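Local coordinates for major pilin backbone protein T-antigen, T13 (Streptococcus pyogenes, PDB 6BBT), which probably polymerises, as the backbone subunit, into the shaft of the surface pili that carry the Lancefield T-antigen used in serotyping, at residues 25-29 and 187-193; 15-20 and 71-77. One frame throughout, in Å; residues are numbered along the deposited sequence.

How the interactions relate
From the N terminus, residues 15-20, the end of strand 10-17 and the turn that follows, open interaction 2, and only a few residues later the chain passes through 25-29, the first half of interaction 1. Strands 29-37, 51-53 and 62-67 follow before residues 71-77 return to close interaction 2, a loop within the N-terminal domain. Interaction 1 closes much later, when residues 187-193, between strands 176-183 and 193-198 of the C-terminal domain, reach back to 25-29. The two closures therefore cross. They also touch: Met26 packs on Met17, Tyr19 and Asp71, so the loop 25-29 lies between residues 71-77 and the second domain, joining intradomain packing to the domain interface.

Interaction 1 of 2, residues 25-29 and 187-193; sequences LMPKT and LYEKGQV
Leu187 and Lys28 meet through their backbones: the amide of Lys28 donates to Leu187 O at 2.8 Å from N to O, nearly straight at 165° and directed at a lone pair in the carbonyl plane. Beyond it, the extended chain of Lys28, with CG anti to its backbone N (chi1 -172°), carries NZ to Glu189 OE2 at 3.1 Å, a salt bridge that meets the oxygen from above the carboxylate plane. On the other side of the backbone bond, Tyr188 lies alongside Pro27, the two side chains pointing the same way. Its hydroxyl oxygen OH comes within 3.4 Å of Pro27 CB, while CE1 brings the ring edge within 3.5 Å of Leu25 O. Leu25 then fills the far end: its CD1 rests 3.8 Å from Gln192 CB, and CD2 lies 3.4 Å from Val193 O. At the opposite end, Leu187 CD1 packs on Pro27 CB at 3.9 Å.

Asn69 holds the two segments together from outside, its ND2 donating to both Met26 O and Leu187 O and its OD1 accepting from Glu189 N. Phe154 of strand 148-166 packs on Met26 and Pro27, and Ile230 against Tyr188. The type II beta turn from Glu189 to Gln192 brings the chain round into strand 193-198. This is a loop-to-loop interface between the two beta domains of the pilin, set end to end.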
loop_
_atom_site.group_PDB
_atom_site.type_symbol
_atom_site.label_atom_id
_atom_site.label_comp_id
_atom_site.label_asym_id
_atom_site.label_seq_id
_atom_site.Cartn_x
_atom_site.Cartn_y
_atom_site.Cartn_z
ATOM N N LEU A 25 5.375 -8.306 1.191
ATOM C CA LEU A 25 5.988 -7.313 0.278
ATOM C C LEU A 25 5.368 -5.930 0.505
ATOM O O LEU A 25 4.176 -5.758 0.303
ATOM C CB LEU A 25 5.786 -7.705 -1.180
ATOM C CG LEU A 25 6.570 -8.859 -1.755
ATOM C CD1 LEU A 25 6.332 -8.917 -3.266
ATOM C CD2 LEU A 25 8.058 -8.712 -1.424
ATOM N N MET A 26 6.191 -4.967 0.923
ATOM C CA MET A 26 5.773 -3.545 0.968
ATOM C C MET A 26 5.385 -3.098 -0.465
ATOM O O MET A 26 6.142 -3.380 -1.415
ATOM C CB MET A 26 6.939 -2.680 1.477
ATOM C CG MET A 26 6.653 -1.178 1.600
ATOM S SD MET A 26 5.696 -0.820 3.097
ATOM C CE MET A 26 6.984 -0.923 4.342
ATOM N N PRO A 27 4.218 -2.440 -0.638
ATOM C CA PRO A 27 3.920 -1.927 -1.973
ATOM C C PRO A 27 4.909 -0.849 -2.450
ATOM O O PRO A 27 5.339 -0.005 -1.670
ATOM C CB PRO A 27 2.502 -1.359 -1.839
ATOM C CG PRO A 27 2.271 -1.165 -0.381
ATOM C CD PRO A 27 3.097 -2.213 0.305
ATOM N N LYS A 28 5.252 -0.890 -3.728
ATOM C CA LYS A 28 6.005 0.193 -4.351
ATOM C C LYS A 28 5.034 1.324 -4.705
ATOM O O LYS A 28 4.261 1.214 -5.656
ATOM C CB LYS A 28 6.781 -0.281 -5.578
ATOM C CG LYS A 28 7.722 0.795 -6.120
ATOM C CD LYS A 28 8.335 0.444 -7.446
ATOM C CE LYS A 28 8.967 1.682 -8.061
ATOM N NZ LYS A 28 9.517 1.335 -9.385
ATOM N N THR A 29 5.057 2.397 -3.916
ATOM C CA THR A 29 4.064 3.462 -4.063
ATOM C C THR A 29 4.551 4.757 -3.420
ATOM O O THR A 29 5.590 4.772 -2.750
ATOM C CB THR A 29 2.697 3.036 -3.465
ATOM O OG1 THR A 29 1.659 3.914 -3.924
ATOM C CG2 THR A 29 2.742 3.019 -1.943
ATOM N N LEU A 187 3.174 -2.003 -8.549
ATOM C CA LEU A 187 3.353 -2.056 -7.097
ATOM C C LEU A 187 4.259 -3.176 -6.611
ATOM O O LEU A 187 4.879 -3.021 -5.567
ATOM C CB LEU A 187 2.023 -2.251 -6.389
ATOM C CG LEU A 187 0.896 -1.191 -6.389
ATOM C CD1 LEU A 187 0.209 -1.188 -5.018
ATOM C CD2 LEU A 187 1.361 0.207 -6.686
ATOM N N TYR A 188 4.265 -4.309 -7.308
ATOM C CA TYR A 188 5.023 -5.490 -6.886
ATOM C C TYR A 188 5.804 -6.022 -8.076
ATOM O O TYR A 188 5.239 -6.609 -8.978
ATOM C CB TYR A 188 4.060 -6.560 -6.312
ATOM C CG TYR A 188 3.192 -5.990 -5.224
ATOM C CD1 TYR A 188 3.690 -5.800 -3.948
ATOM C CD2 TYR A 188 1.885 -5.589 -5.488
ATOM C CE1 TYR A 188 2.904 -5.263 -2.942
ATOM C CE2 TYR A 188 1.089 -5.057 -4.497
ATOM C CZ TYR A 188 1.610 -4.873 -3.234
ATOM O OH TYR A 188 0.815 -4.332 -2.268
ATOM N N GLU A 189 7.113 -5.835 -8.028
ATOM C CA GLU A 189 7.980 -5.963 -9.173
ATOM C C GLU A 189 8.582 -7.352 -9.313
ATOM O O GLU A 189 8.695 -8.130 -8.345
ATOM C CB GLU A 189 9.106 -4.945 -9.067
ATOM C CG GLU A 189 8.596 -3.509 -8.939
ATOM C CD GLU A 189 9.633 -2.486 -9.354
ATOM O OE1 GLU A 189 10.744 -2.499 -8.779
ATOM O OE2 GLU A 189 9.332 -1.678 -10.260
ATOM N N LYS A 190 8.989 -7.628 -10.541
ATOM C CA LYS A 190 9.707 -8.849 -10.901
ATOM C C LYS A 190 10.904 -9.082 -10.007
ATOM O O LYS A 190 11.635 -8.154 -9.661
ATOM C CB LYS A 190 10.208 -8.732 -12.350
ATOM C CG LYS A 190 10.899 -9.960 -12.913
ATOM C CD LYS A 190 11.273 -9.724 -14.381
ATOM C CE LYS A 190 12.214 -10.814 -14.903
ATOM N NZ LYS A 190 11.678 -12.210 -14.823
ATOM N N GLY A 191 11.111 -10.334 -9.635
ATOM C CA GLY A 191 12.238 -10.674 -8.802
ATOM C C GLY A 191 12.008 -10.541 -7.303
ATOM O O GLY A 191 12.879 -10.930 -6.532
ATOM N N GLN A 192 10.861 -10.003 -6.869
ATOM C CA GLN A 192 10.511 -10.025 -5.439
ATOM C C GLN A 192 9.870 -11.359 -5.113
ATOM O O GLN A 192 9.396 -12.065 -6.014
ATOM C CB GLN A 192 9.601 -8.852 -5.108
ATOM C CG GLN A 192 10.289 -7.524 -5.372
ATOM C CD GLN A 192 11.447 -7.287 -4.432
ATOM O OE1 GLN A 192 11.332 -7.491 -3.248
ATOM N NE2 GLN A 192 12.561 -6.850 -4.955
ATOM N N VAL A 193 9.851 -11.724 -3.832
ATOM C CA VAL A 193 9.416 -13.062 -3.435
ATOM C C VAL A 193 8.111 -13.006 -2.634
ATOM O O VAL A 193 7.858 -12.052 -1.901
ATOM C CB VAL A 193 10.494 -13.875 -2.671
ATOM C CG1 VAL A 193 11.694 -14.154 -3.554
ATOM C CG2 VAL A 193 10.982 -13.199 -1.417
#

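Interaction 2 of 2, residues 15-20 and 71-77; sequences KSMIYT and DKESAKN
Tyr19, Lys76 and Asn77 bury the most surface here. Tyr19 projects toward the loop 71-77, its ring set obliquely against the backbone of residues 71-73, with CE2 3.5 Å from Glu73 N. At the far end OH sits 3.3 Å from Lys72 CD and is hydrogen-bonded to Ile24 O. Lys76 runs beside residues 17-19: its CG sits between the backbone N and the carbonyl carbon (chi1 63°), and the rest of the chain is extended, passing Tyr19 CB. Three partners then grip NZ: Tyr19 O at 3.2 Å, Glu73 OE2 in a 2.6 Å salt bridge on the syn side, and a water that also accepts from Tyr19 N. The ammonium probably eases the crowding of Tyr19 O against Glu73 OE1, two acceptors 2.9 Å apart.

Asn77 pairs with Ser16 as a non-hydrogen-bonded antiparallel bridge. Ser16 OG donates to Asn77 OD1 at 2.8 Å, from well above the carbonyl plane. Next to it, Met17 N bonds to Lys76 O at 3.1 Å, an oxygen that Tyr67 OH also meets.

The contact starts the pairing of strands 10-17 and 77-83. Strand 148-166 flanks 10-17 in parallel, and from it Asn152 is joined covalently to Lys15 in an isopeptide bond whose nitrogen, Lys15 NZ, is also hydrogen-bonded to Glu101.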
loop_
_atom_site.group_PDB
_atom_site.type_symbol
_atom_site.label_atom_id
_atom_site.label_comp_id
_atom_site.label_asym_id
_atom_site.label_seq_id
_atom_site.Cartn_x
_atom_site.Cartn_y
_atom_site.Cartn_z
ATOM N N LYS A 15 5.675 9.924 7.919
ATOM C CA LYS A 15 4.766 8.921 7.425
ATOM C C LYS A 15 5.170 7.608 8.046
ATOM O O LYS A 15 6.327 7.229 7.952
ATOM C CB LYS A 15 4.874 8.817 5.910
ATOM C CG LYS A 15 4.043 7.709 5.294
ATOM C CD LYS A 15 2.555 7.874 5.544
ATOM C CE LYS A 15 1.757 6.736 4.931
ATOM N NZ LYS A 15 0.286 6.904 5.051
ATOM N N SER A 16 4.222 6.922 8.660
ATOM C CA SER A 16 4.436 5.567 9.156
ATOM C C SER A 16 3.518 4.630 8.403
ATOM O O SER A 16 2.315 4.871 8.316
ATOM C CB SER A 16 4.153 5.474 10.650
ATOM O OG SER A 16 5.042 6.324 11.355
ATOM N N MET A 17 4.098 3.585 7.821
ATOM C CA MET A 17 3.321 2.502 7.248
ATOM C C MET A 17 3.280 1.399 8.303
ATOM O O MET A 17 4.327 1.014 8.815
ATOM C CB MET A 17 3.975 1.964 5.973
ATOM C CG MET A 17 3.191 0.845 5.307
ATOM S SD MET A 17 1.719 1.483 4.498
ATOM C CE MET A 17 2.260 1.554 2.778
ATOM N N ILE A 18 2.086 0.915 8.624
ATOM C CA ILE A 18 1.929 -0.206 9.543
ATOM C C ILE A 18 2.534 -1.420 8.820
ATOM O O ILE A 18 2.089 -1.783 7.727
ATOM C CB ILE A 18 0.453 -0.472 9.901
ATOM C CG1 ILE A 18 -0.176 0.744 10.621
ATOM C CG2 ILE A 18 0.291 -1.752 10.737
ATOM C CD1 ILE A 18 0.562 1.207 11.866
ATOM N N TYR A 19 3.585 -1.979 9.413
ATOM C CA TYR A 19 4.323 -3.079 8.817
ATOM C C TYR A 19 5.020 -3.889 9.906
ATOM O O TYR A 19 5.934 -3.394 10.554
ATOM C CB TYR A 19 5.366 -2.537 7.854
ATOM C CG TYR A 19 6.038 -3.589 7.013
ATOM C CD1 TYR A 19 5.509 -3.982 5.765
ATOM C CD2 TYR A 19 7.206 -4.206 7.455
ATOM C CE1 TYR A 19 6.146 -4.974 5.003
ATOM C CE2 TYR A 19 7.835 -5.169 6.694
ATOM C CZ TYR A 19 7.320 -5.552 5.476
ATOM O OH TYR A 19 7.996 -6.533 4.777
ATOM N N THR A 20 4.595 -5.132 10.077
ATOM C CA THR A 20 5.064 -5.961 11.191
ATOM C C THR A 20 5.639 -7.310 10.775
ATOM O O THR A 20 6.068 -8.082 11.650
ATOM C CB THR A 20 3.941 -6.188 12.204
ATOM O OG1 THR A 20 2.862 -6.872 11.575
ATOM C CG2 THR A 20 3.447 -4.844 12.772
ATOM N N ASP A 71 11.620 -2.222 1.092
ATOM C CA ASP A 71 11.417 -1.650 2.421
ATOM C C ASP A 71 10.822 -2.690 3.367
ATOM O O ASP A 71 9.786 -3.298 3.082
ATOM C CB ASP A 71 10.545 -0.385 2.367
ATOM C CG ASP A 71 11.257 0.786 1.700
ATOM O OD1 ASP A 71 12.512 0.828 1.715
ATOM O OD2 ASP A 71 10.579 1.660 1.131
ATOM N N LYS A 72 11.535 -2.918 4.465
ATOM C CA LYS A 72 11.144 -3.881 5.479
ATOM C C LYS A 72 10.887 -3.103 6.780
ATOM O O LYS A 72 10.747 -1.859 6.754
ATOM C CB LYS A 72 12.229 -4.968 5.641
ATOM C CG LYS A 72 12.489 -5.845 4.414
ATOM C CD LYS A 72 11.274 -6.730 4.143
ATOM C CE LYS A 72 11.349 -7.496 2.842
ATOM N NZ LYS A 72 10.014 -8.065 2.468
ATOM N N GLU A 73 10.800 -3.841 7.898
ATOM C CA GLU A 73 10.519 -3.310 9.239
ATOM C C GLU A 73 11.276 -2.044 9.550
ATOM O O GLU A 73 10.733 -1.092 10.102
ATOM C CB GLU A 73 10.912 -4.355 10.306
ATOM C CG GLU A 73 10.722 -3.874 11.743
ATOM C CD GLU A 73 9.271 -3.682 12.063
ATOM O OE1 GLU A 73 8.462 -4.493 11.559
ATOM O OE2 GLU A 73 8.948 -2.736 12.814
ATOM N N SER A 74 12.543 -2.062 9.202
ATOM C CA SER A 74 13.450 -0.956 9.433
ATOM C C SER A 74 13.304 0.244 8.497
ATOM O O SER A 74 14.011 1.230 8.676
ATOM C CB SER A 74 14.861 -1.505 9.296
ATOM O OG SER A 74 14.940 -2.269 8.106
ATOM N N ALA A 75 12.431 0.185 7.490
ATOM C CA ALA A 75 12.274 1.308 6.571
ATOM C C ALA A 75 10.805 1.723 6.424
ATOM O O ALA A 75 10.413 2.341 5.436
ATOM C CB ALA A 75 12.884 0.960 5.225
ATOM N N LYS A 76 9.996 1.384 7.413
ATOM C CA LYS A 76 8.555 1.614 7.319
ATOM C C LYS A 76 8.172 3.067 7.594
ATOM O O LYS A 76 7.089 3.465 7.232
ATOM C CB LYS A 76 7.768 0.670 8.227
ATOM C CG LYS A 76 8.036 0.816 9.708
ATOM C CD LYS A 76 7.317 -0.270 10.479
ATOM C CE LYS A 76 7.532 -0.120 11.976
ATOM N NZ LYS A 76 6.804 -1.212 12.694
ATOM N N ASN A 77 9.045 3.830 8.250
ATOM C CA ASN A 77 8.779 5.233 8.550
ATOM C C ASN A 77 9.612 6.112 7.648
ATOM O O ASN A 77 10.795 5.853 7.477
ATOM C CB ASN A 77 9.079 5.536 10.018
ATOM C CG ASN A 77 8.252 4.688 10.959
ATOM O OD1 ASN A 77 7.063 4.485 10.744
ATOM N ND2 ASN A 77 8.887 4.145 11.986
HETATM O O HOH W 1 3.864 -1.032 12.369
#